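Local atomic coordinates of glutathione transferase (Phanerochaete chrysosporium, PDB entry 4F0C), a protein that binds oxidized glutathione disulfide and, as a Ure2p-class glutathione transferase of a wood-degrading fungus, probably uses glutathione to modify or detoxify small molecules. Residues 148-161 and 196-208. Residues are numbered along the deposited sequence; the frame is centred on the assembly and turned at random.
With SO4 (sulfate ion), chain C.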
ATOM      1  N   PHE A 148       9.929   9.396   8.376  1.00 10.83           N
ATOM      2  CA  PHE A 148       9.823  10.632   9.166  1.00 11.77           C
ATOM      3  C   PHE A 148      10.475  11.819   8.433  1.00 13.47           C
ATOM      4  O   PHE A 148       9.918  12.919   8.410  1.00 12.18           O
ATOM      5  CB  PHE A 148      10.505  10.479  10.527  1.00  9.67           C
ATOM      6  CG  PHE A 148       9.698   9.710  11.545  1.00 10.46           C
ATOM      7  CD1 PHE A 148       8.377   9.347  11.299  1.00 16.25           C
ATOM      8  CD2 PHE A 148      10.277   9.347  12.767  1.00 15.37           C
ATOM      9  CE1 PHE A 148       7.656   8.632  12.254  1.00 16.30           C
ATOM     10  CE2 PHE A 148       9.556   8.634  13.720  1.00 18.60           C
ATOM     11  CZ  PHE A 148       8.251   8.283  13.468  1.00 17.07           C
ATOM     12  N   GLY A 149      11.654  11.596   7.857  1.00 10.77           N
ATOM     13  CA  GLY A 149      12.356  12.629   7.077  1.00 14.24           C
ATOM     14  C   GLY A 149      11.527  13.118   5.885  1.00 11.85           C
ATOM     15  O   GLY A 149      11.429  14.323   5.604  1.00 13.22           O
ATOM     16  N   VAL A 150      10.918  12.180   5.182  1.00 12.78           N
ATOM     17  CA  VAL A 150      10.052  12.515   4.048  1.00 16.24           C
ATOM     18  C   VAL A 150       8.872  13.387   4.515  1.00 14.56           C
ATOM     19  O   VAL A 150       8.579  14.457   3.926  1.00 12.53           O
ATOM     20  CB  VAL A 150       9.549  11.231   3.327  1.00 14.55           C
ATOM     21  CG1 VAL A 150       8.422  11.581   2.292  1.00 12.54           C
ATOM     22  CG2 VAL A 150      10.726  10.488   2.642  1.00 13.08           C
ATOM     23  N   LEU A 151       8.200  12.945   5.571  1.00 10.82           N
ATOM     24  CA  LEU A 151       7.060  13.701   6.124  1.00 12.00           C
ATOM     25  C   LEU A 151       7.526  15.079   6.601  1.00 13.66           C
ATOM     26  O   LEU A 151       6.856  16.083   6.381  1.00 14.26           O
ATOM     27  CB  LEU A 151       6.384  12.921   7.265  1.00  7.17           C
ATOM     28  CG  LEU A 151       5.631  11.663   6.802  1.00 11.11           C
ATOM     29  CD1 LEU A 151       5.253  10.801   8.022  1.00 10.05           C
ATOM     30  CD2 LEU A 151       4.390  12.050   5.983  1.00 11.49           C
ATOM     31  N   GLU A 152       8.707  15.129   7.207  1.00 13.00           N
ATOM     32  CA  GLU A 152       9.282  16.399   7.660  1.00 10.43           C
ATOM     33  C   GLU A 152       9.492  17.379   6.506  1.00 13.42           C
ATOM     34  O   GLU A 152       9.191  18.574   6.630  1.00 12.45           O
ATOM     35  CB  GLU A 152      10.617  16.150   8.364  1.00 13.27           C
ATOM     36  CG  GLU A 152      11.271  17.418   8.964  1.00 14.38           C
ATOM     37  CD  GLU A 152      10.523  17.983  10.150  1.00 16.83           C
ATOM     38  OE1 GLU A 152       9.801  17.233  10.831  1.00 14.81           O
ATOM     39  OE2 GLU A 152      10.654  19.193  10.410  1.00 20.18           O
ATOM     40  N   SER A 153       9.999  16.859   5.389  1.00 13.77           N
ATOM     41  CA  SER A 153      10.314  17.675   4.219  1.00 17.11           C
ATOM     42  C   SER A 153       9.077  18.360   3.647  1.00 15.63           C
ATOM     43  O   SER A 153       9.193  19.442   3.077  1.00 17.17           O
ATOM     44  CB  SER A 153      11.026  16.862   3.119  1.00 15.53           C
ATOM     45  OG  SER A 153      10.124  15.979   2.434  1.00 15.24           O
ATOM     46  N   VAL A 154       7.902  17.756   3.807  1.00 13.77           N
ATOM     47  CA  VAL A 154       6.684  18.427   3.327  1.00 11.90           C
ATOM     48  C   VAL A 154       5.931  19.195   4.416  1.00 11.81           C
ATOM     49  O   VAL A 154       5.435  20.290   4.148  1.00 13.63           O
ATOM     50  CB  VAL A 154       5.694  17.479   2.533  1.00 16.17           C
ATOM     51  CG1 VAL A 154       6.435  16.675   1.484  1.00 16.29           C
ATOM     52  CG2 VAL A 154       4.931  16.557   3.452  1.00 24.41           C
ATOM     53  N   LEU A 155       5.857  18.641   5.630  1.00  9.87           N
ATOM     54  CA  LEU A 155       5.088  19.282   6.715  1.00 11.14           C
ATOM     55  C   LEU A 155       5.747  20.552   7.246  1.00 13.38           C
ATOM     56  O   LEU A 155       5.129  21.324   7.991  1.00 14.74           O
ATOM     57  CB  LEU A 155       4.829  18.283   7.850  1.00  9.48           C
ATOM     58  CG  LEU A 155       3.882  17.151   7.390  1.00 13.95           C
ATOM     59  CD1 LEU A 155       3.907  16.025   8.400  1.00 12.10           C
ATOM     60  CD2 LEU A 155       2.465  17.700   7.220  1.00 10.32           C
ATOM     61  N   SER A 156       7.008  20.788   6.895  1.00 12.43           N
ATOM     62  CA  SER A 156       7.606  22.066   7.301  1.00 13.40           C
ATOM     63  C   SER A 156       7.050  23.193   6.437  1.00 18.46           C
ATOM     64  O   SER A 156       7.285  24.352   6.718  1.00 17.40           O
ATOM     65  CB  SER A 156       9.138  22.028   7.169  1.00 20.39           C
ATOM     66  OG  SER A 156       9.488  21.692   5.830  1.00 19.23           O
ATOM     67  N   GLN A 157       6.328  22.858   5.371  1.00 12.37           N
ATOM     68  CA  GLN A 157       5.840  23.868   4.450  1.00 16.91           C
ATOM     69  C   GLN A 157       4.358  23.709   4.149  1.00 13.51           C
ATOM     70  O   GLN A 157       3.830  24.423   3.319  1.00 13.55           O
ATOM     71  CB  GLN A 157       6.623  23.784   3.135  1.00 25.26           C
ATOM     72  CG  GLN A 157       8.093  24.098   3.334  1.00 41.41           C
ATOM     73  CD  GLN A 157       8.798  24.394   2.047  1.00 54.30           C
ATOM     74  OE1 GLN A 157       8.564  23.741   1.029  1.00 53.25           O
ATOM     75  NE2 GLN A 157       9.673  25.389   2.075  1.00 64.54           N
ATOM     76  N   ARG A 158       3.693  22.759   4.793  1.00 13.18           N
ATOM     77  CA  ARG A 158       2.237  22.668   4.662  1.00 13.14           C
ATOM     78  C   ARG A 158       1.678  22.198   5.988  1.00 13.19           C
ATOM     79  O   ARG A 158       2.348  21.448   6.699  1.00 11.43           O
ATOM     80  CB  ARG A 158       1.800  21.696   3.533  1.00 11.13           C
ATOM     81  CG  ARG A 158       2.180  20.234   3.770  1.00 10.43           C
ATOM     82  CD  ARG A 158       1.790  19.344   2.549  1.00 11.53           C
ATOM     83  NE  ARG A 158       2.704  19.560   1.397  1.00 12.11           N
ATOM     84  CZ  ARG A 158       2.738  18.765   0.323  1.00 19.97           C
ATOM     85  NH1 ARG A 158       1.909  17.720   0.254  1.00 14.45           N
ATOM     86  NH2 ARG A 158       3.610  18.995  -0.668  1.00 16.40           N
ATOM     87  N   GLN A 159       0.469  22.649   6.321  1.00 10.64           N
ATOM     88  CA  GLN A 159      -0.134  22.308   7.609  1.00 11.72           C
ATOM     89  C   GLN A 159      -0.599  20.848   7.630  1.00 14.59           C
ATOM     90  O   GLN A 159      -0.468  20.159   8.649  1.00 12.02           O
ATOM     91  CB  GLN A 159      -1.325  23.233   7.901  1.00 13.12           C
ATOM     92  CG  GLN A 159      -1.906  22.966   9.280  1.00 14.17           C
ATOM     93  CD  GLN A 159      -2.929  23.978   9.694  1.00 18.01           C
ATOM     94  OE1 GLN A 159      -3.359  24.832   8.893  1.00 22.84           O
ATOM     95  NE2 GLN A 159      -3.336  23.902  10.958  1.00 16.20           N
ATOM     96  N   TRP A 160      -1.168  20.413   6.511  1.00 13.91           N
ATOM     97  CA  TRP A 160      -1.780  19.081   6.350  1.00 11.63           C
ATOM     98  C   TRP A 160      -1.325  18.546   4.994  1.00 12.74           C
ATOM     99  O   TRP A 160      -0.925  19.324   4.129  1.00 12.41           O
ATOM    100  CB  TRP A 160      -3.323  19.211   6.317  1.00 10.67           C
ATOM    101  CG  TRP A 160      -3.925  19.843   7.537  1.00 10.61           C
ATOM    102  CD1 TRP A 160      -4.551  21.050   7.619  1.00 13.55           C
ATOM    103  CD2 TRP A 160      -3.972  19.276   8.852  1.00 10.63           C
ATOM    104  NE1 TRP A 160      -4.986  21.280   8.919  1.00 15.08           N
ATOM    105  CE2 TRP A 160      -4.639  20.205   9.690  1.00 12.63           C
ATOM    106  CE3 TRP A 160      -3.518  18.075   9.403  1.00 11.74           C
ATOM    107  CZ2 TRP A 160      -4.848  19.974  11.047  1.00 19.40           C
ATOM    108  CZ3 TRP A 160      -3.723  17.855  10.771  1.00 17.17           C
ATOM    109  CH2 TRP A 160      -4.395  18.790  11.563  1.00 19.14           C
ATOM    110  N   LEU A 161      -1.438  17.242   4.759  1.00 10.63           N
ATOM    111  CA  LEU A 161      -0.861  16.684   3.525  1.00 11.00           C
ATOM    112  C   LEU A 161      -1.520  17.176   2.238  1.00  9.36           C
ATOM    113  O   LEU A 161      -0.834  17.407   1.256  1.00 11.41           O
ATOM    114  CB  LEU A 161      -0.901  15.148   3.550  1.00  8.26           C
ATOM    115  CG  LEU A 161       0.068  14.596   4.599  1.00 10.97           C
ATOM    116  CD1 LEU A 161      -0.157  13.080   4.789  1.00  9.64           C
ATOM    117  CD2 LEU A 161       1.517  14.875   4.214  1.00 10.69           C
ATOM    118  N   ASP A 196      14.111  15.928  16.493  1.00 18.19           N
ATOM    119  CA  ASP A 196      14.590  15.329  15.269  1.00 17.35           C
ATOM    120  C   ASP A 196      13.655  15.584  14.091  1.00 16.18           C
ATOM    121  O   ASP A 196      14.110  15.659  12.943  1.00 15.72           O
ATOM    122  CB  ASP A 196      14.804  13.813  15.439  1.00 16.32           C
ATOM    123  CG  ASP A 196      15.884  13.468  16.467  1.00 22.77           C
ATOM    124  OD1 ASP A 196      16.681  14.353  16.847  1.00 20.98           O
ATOM    125  OD2 ASP A 196      15.941  12.294  16.895  1.00 22.91           O
ATOM    126  N   PHE A 197      12.345  15.659  14.362  1.00 14.61           N
ATOM    127  CA  PHE A 197      11.354  15.870  13.313  1.00 17.78           C
ATOM    128  C   PHE A 197      10.274  16.831  13.786  1.00 16.55           C
ATOM    129  O   PHE A 197       9.138  16.404  14.021  1.00 15.20           O
ATOM    130  CB  PHE A 197      10.744  14.516  12.911  1.00 12.76           C
ATOM    131  CG  PHE A 197      11.794  13.518  12.464  1.00 14.12           C
ATOM    132  CD1 PHE A 197      12.323  13.589  11.189  1.00 12.70           C
ATOM    133  CD2 PHE A 197      12.271  12.542  13.330  1.00 12.55           C
ATOM    134  CE1 PHE A 197      13.319  12.682  10.768  1.00 13.70           C
ATOM    135  CE2 PHE A 197      13.267  11.634  12.921  1.00 12.41           C
ATOM    136  CZ  PHE A 197      13.784  11.712  11.642  1.00 12.92           C
ATOM    137  N   PRO A 198      10.630  18.125  13.937  1.00 16.61           N
ATOM    138  CA  PRO A 198       9.712  19.042  14.621  1.00 17.27           C
ATOM    139  C   PRO A 198       8.396  19.288  13.879  1.00 13.41           C
ATOM    140  O   PRO A 198       7.373  19.444  14.533  1.00 13.91           O
ATOM    141  CB  PRO A 198      10.530  20.339  14.781  1.00 18.86           C
ATOM    142  CG  PRO A 198      11.681  20.201  13.854  1.00 22.20           C
ATOM    143  CD  PRO A 198      11.950  18.733  13.689  1.00 17.72           C
ATOM    144  N   SER A 199       8.422  19.333  12.548  1.00 13.94           N
ATOM    145  CA  SER A 199       7.185  19.481  11.781  1.00 15.59           C
ATOM    146  C   SER A 199       6.300  18.235  11.895  1.00 16.42           C
ATOM    147  O   SER A 199       5.056  18.338  12.019  1.00 13.50           O
ATOM    148  CB  SER A 199       7.504  19.759  10.306  1.00 16.06           C
ATOM    149  OG  SER A 199       8.385  20.882  10.217  1.00 17.36           O
ATOM    150  N   VAL A 200       6.909  17.053  11.794  1.00 13.81           N
ATOM    151  CA  VAL A 200       6.140  15.822  11.983  1.00 11.61           C
ATOM    152  C   VAL A 200       5.566  15.794  13.401  1.00 15.21           C
ATOM    153  O   VAL A 200       4.422  15.374  13.602  1.00 13.99           O
ATOM    154  CB  VAL A 200       6.988  14.547  11.717  1.00 10.83           C
ATOM    155  CG1 VAL A 200       6.101  13.288  11.826  1.00 11.14           C
ATOM    156  CG2 VAL A 200       7.639  14.631  10.305  1.00  9.22           C
ATOM    157  N   HIS A 201       6.352  16.253  14.378  1.00 12.41           N
ATOM    158  CA  HIS A 201       5.856  16.294  15.756  1.00 13.07           C
ATOM    159  C   HIS A 201       4.659  17.241  15.890  1.00 16.01           C
ATOM    160  O   HIS A 201       3.689  16.923  16.588  1.00 14.90           O
ATOM    161  CB  HIS A 201       6.969  16.707  16.721  1.00 15.16           C
ATOM    162  CG  HIS A 201       6.503  16.940  18.134  1.00 18.26           C
ATOM    163  ND1 HIS A 201       6.244  18.199  18.637  1.00 19.91           N
ATOM    164  CD2 HIS A 201       6.278  16.075  19.153  1.00 21.97           C
ATOM    165  CE1 HIS A 201       5.861  18.098  19.900  1.00 19.17           C
ATOM    166  NE2 HIS A 201       5.883  16.823  20.241  1.00 20.17           N
ATOM    167  N   ARG A 202       4.748  18.414  15.256  1.00 15.03           N
ATOM    168  CA  ARG A 202       3.652  19.403  15.303  1.00 14.72           C
ATOM    169  C   ARG A 202       2.356  18.797  14.775  1.00 14.13           C
ATOM    170  O   ARG A 202       1.291  18.891  15.398  1.00 14.50           O
ATOM    171  CB  ARG A 202       4.009  20.608  14.431  1.00 13.76           C
ATOM    172  CG  ARG A 202       2.941  21.694  14.353  1.00 17.50           C
ATOM    173  CD  ARG A 202       3.089  22.521  13.061  1.00 16.18           C
ATOM    174  NE  ARG A 202       2.589  21.817  11.885  1.00 14.10           N
ATOM    175  CZ  ARG A 202       3.295  21.613  10.769  1.00 17.08           C
ATOM    176  NH1 ARG A 202       4.556  22.068  10.671  1.00 18.36           N
ATOM    177  NH2 ARG A 202       2.732  20.981   9.741  1.00 15.00           N
ATOM    178  N   TRP A 203       2.463  18.171  13.606  1.00 12.92           N
ATOM    179  CA  TRP A 203       1.310  17.594  12.916  1.00 13.10           C
ATOM    180  C   TRP A 203       0.751  16.403  13.675  1.00 16.43           C
ATOM    181  O   TRP A 203      -0.470  16.295  13.888  1.00 14.35           O
ATOM    182  CB  TRP A 203       1.794  17.195  11.530  1.00 10.72           C
ATOM    183  CG  TRP A 203       0.983  16.291  10.607  1.00 10.08           C
ATOM    184  CD1 TRP A 203      -0.077  16.644   9.831  1.00 10.86           C
ATOM    185  CD2 TRP A 203       1.324  14.949  10.239  1.00 11.84           C
ATOM    186  NE1 TRP A 203      -0.450  15.587   9.016  1.00 12.07           N
ATOM    187  CE2 TRP A 203       0.413  14.540   9.239  1.00 12.10           C
ATOM    188  CE3 TRP A 203       2.323  14.047  10.661  1.00 11.91           C
ATOM    189  CZ2 TRP A 203       0.454  13.264   8.665  1.00 11.94           C
ATOM    190  CZ3 TRP A 203       2.366  12.782  10.087  1.00 11.19           C
ATOM    191  CH2 TRP A 203       1.436  12.403   9.100  1.00 11.99           C
ATOM    192  N   HIS A 204       1.636  15.502  14.087  1.00 12.68           N
ATOM    193  CA  HIS A 204       1.202  14.332  14.869  1.00 12.53           C
ATOM    194  C   HIS A 204       0.527  14.784  16.155  1.00 15.35           C
ATOM    195  O   HIS A 204      -0.507  14.256  16.550  1.00 13.17           O
ATOM    196  CB  HIS A 204       2.394  13.427  15.193  1.00 16.55           C
ATOM    197  CG  HIS A 204       2.015  12.165  15.905  1.00 15.48           C
ATOM    198  ND1 HIS A 204       1.408  11.106  15.264  1.00 14.90           N
ATOM    199  CD2 HIS A 204       2.158  11.793  17.199  1.00 13.35           C
ATOM    200  CE1 HIS A 204       1.182  10.137  16.140  1.00 14.20           C
ATOM    201  NE2 HIS A 204       1.634  10.526  17.319  1.00 14.37           N
ATOM    202  N   THR A 205       1.092  15.785  16.825  1.00 15.02           N
ATOM    203  CA  THR A 205       0.512  16.224  18.090  1.00 16.63           C
ATOM    204  C   THR A 205      -0.857  16.834  17.871  1.00 17.28           C
ATOM    205  O   THR A 205      -1.774  16.636  18.675  1.00 16.98           O
ATOM    206  CB  THR A 205       1.454  17.226  18.829  1.00 20.22           C
ATOM    207  OG1 THR A 205       2.682  16.554  19.108  1.00 19.75           O
ATOM    208  CG2 THR A 205       0.824  17.752  20.149  1.00 23.84           C
ATOM    209  N   ALA A 206      -1.001  17.587  16.787  1.00 16.50           N
ATOM    210  CA  ALA A 206      -2.284  18.194  16.499  1.00 19.38           C
ATOM    211  C   ALA A 206      -3.327  17.077  16.269  1.00 20.12           C
ATOM    212  O   ALA A 206      -4.458  17.173  16.749  1.00 18.00           O
ATOM    213  CB  ALA A 206      -2.192  19.134  15.297  1.00 18.88           C
ATOM    214  N   LEU A 207      -2.918  15.994  15.606  1.00 16.97           N
ATOM    215  CA  LEU A 207      -3.823  14.880  15.319  1.00 12.70           C
ATOM    216  C   LEU A 207      -4.253  14.143  16.580  1.00 15.59           C
ATOM    217  O   LEU A 207      -5.442  13.943  16.807  1.00 14.93           O
ATOM    218  CB  LEU A 207      -3.183  13.905  14.301  1.00 11.90           C
ATOM    219  CG  LEU A 207      -3.097  14.454  12.871  1.00 14.26           C
ATOM    220  CD1 LEU A 207      -2.005  13.781  12.044  1.00 11.16           C
ATOM    221  CD2 LEU A 207      -4.473  14.299  12.188  1.00 16.36           C
ATOM    222  N   ILE A 208      -3.303  13.758  17.424  1.00 16.16           N
ATOM    223  CA  ILE A 208      -3.650  12.920  18.572  1.00 16.22           C
ATOM    224  C   ILE A 208      -4.344  13.702  19.686  1.00 16.06           C
ATOM    225  O   ILE A 208      -4.900  13.102  20.598  1.00 17.98           O
ATOM    226  CB  ILE A 208      -2.434  12.162  19.150  1.00 15.35           C
ATOM    227  CG1 ILE A 208      -1.417  13.130  19.760  1.00 18.68           C
ATOM    228  CG2 ILE A 208      -1.777  11.269  18.072  1.00 12.86           C
ATOM    229  CD1 ILE A 208      -0.228  12.417  20.418  1.00 25.07           C
TER
HETATM  230  S   SO4 C 302       2.471  16.409  -3.198  1.00 21.60           S
HETATM  231  O1  SO4 C 302       2.986  15.078  -3.553  1.00 16.71           O
HETATM  232  O2  SO4 C 302       1.801  17.012  -4.329  1.00 30.98           O
HETATM  233  O3  SO4 C 302       1.386  16.396  -2.190  1.00 14.20           O
HETATM  234  O4  SO4 C 302       3.589  17.165  -2.710  1.00 27.88           O
HETATM  235  O   HOH W   1       0.154  20.547  11.308  1.00 23.61           O
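The indole of Trp203 is sandwiched: Leu155 CD1 sits over one face, 3.3 Å from Trp203 CD2, and Leu207 CD1, from its own helix, covers the opposite face. At its edge Trp160 CE3 comes within 3.8 Å of Trp203 CD1, neither ring lying over the face of the other, while Trp203 NE1 donates to Asp170. Phe197 offers a face to Phe148, whose CB stands over the ring centre and whose own ring turns its edge toward that face in a T-shaped pair. NH1 and NH2 of Arg202 both point at the one carbonyl oxygen, Leu155 O, at 2.8 Å and 3.0 Å, and the oxygen lies in the guanidinium plane; a water links Arg202 NE to Gln159 O. Together they pack the end of helix 134-155 and the loop that follows against helix 198-209, within the all-helical C-terminal domain of the glutathione transferase fold; the axes of the local helical segments cross at 83°, Leu155 entering as a knob among Ser199, Val200, Arg202 and Trp203. Phe197 holds the N-cap position of helix 198-209, and Glu152 supplies the acceptors at this end: OE1 takes Val200 N at 3.1 Å, nearly straight at 167°, and OE2 takes Ser199 N through its syn lone pair and Ser199 OG from above the carboxylate plane. With CG anti to the backbone N (chi1 -176°) and a bend at chi2, the carboxylate reaches the amides of the first turn, where the positive end of the helix dipole would probably stabilise its negative charge. Were Glu152 replaced by an alanine, the amides of Ser199 and Val200 and the Ser199 hydroxyl would probably lose this shared acceptor group at the helix start. Beside this carboxylate, Val200 CG2 packs 3.7 Å from Leu151 CB.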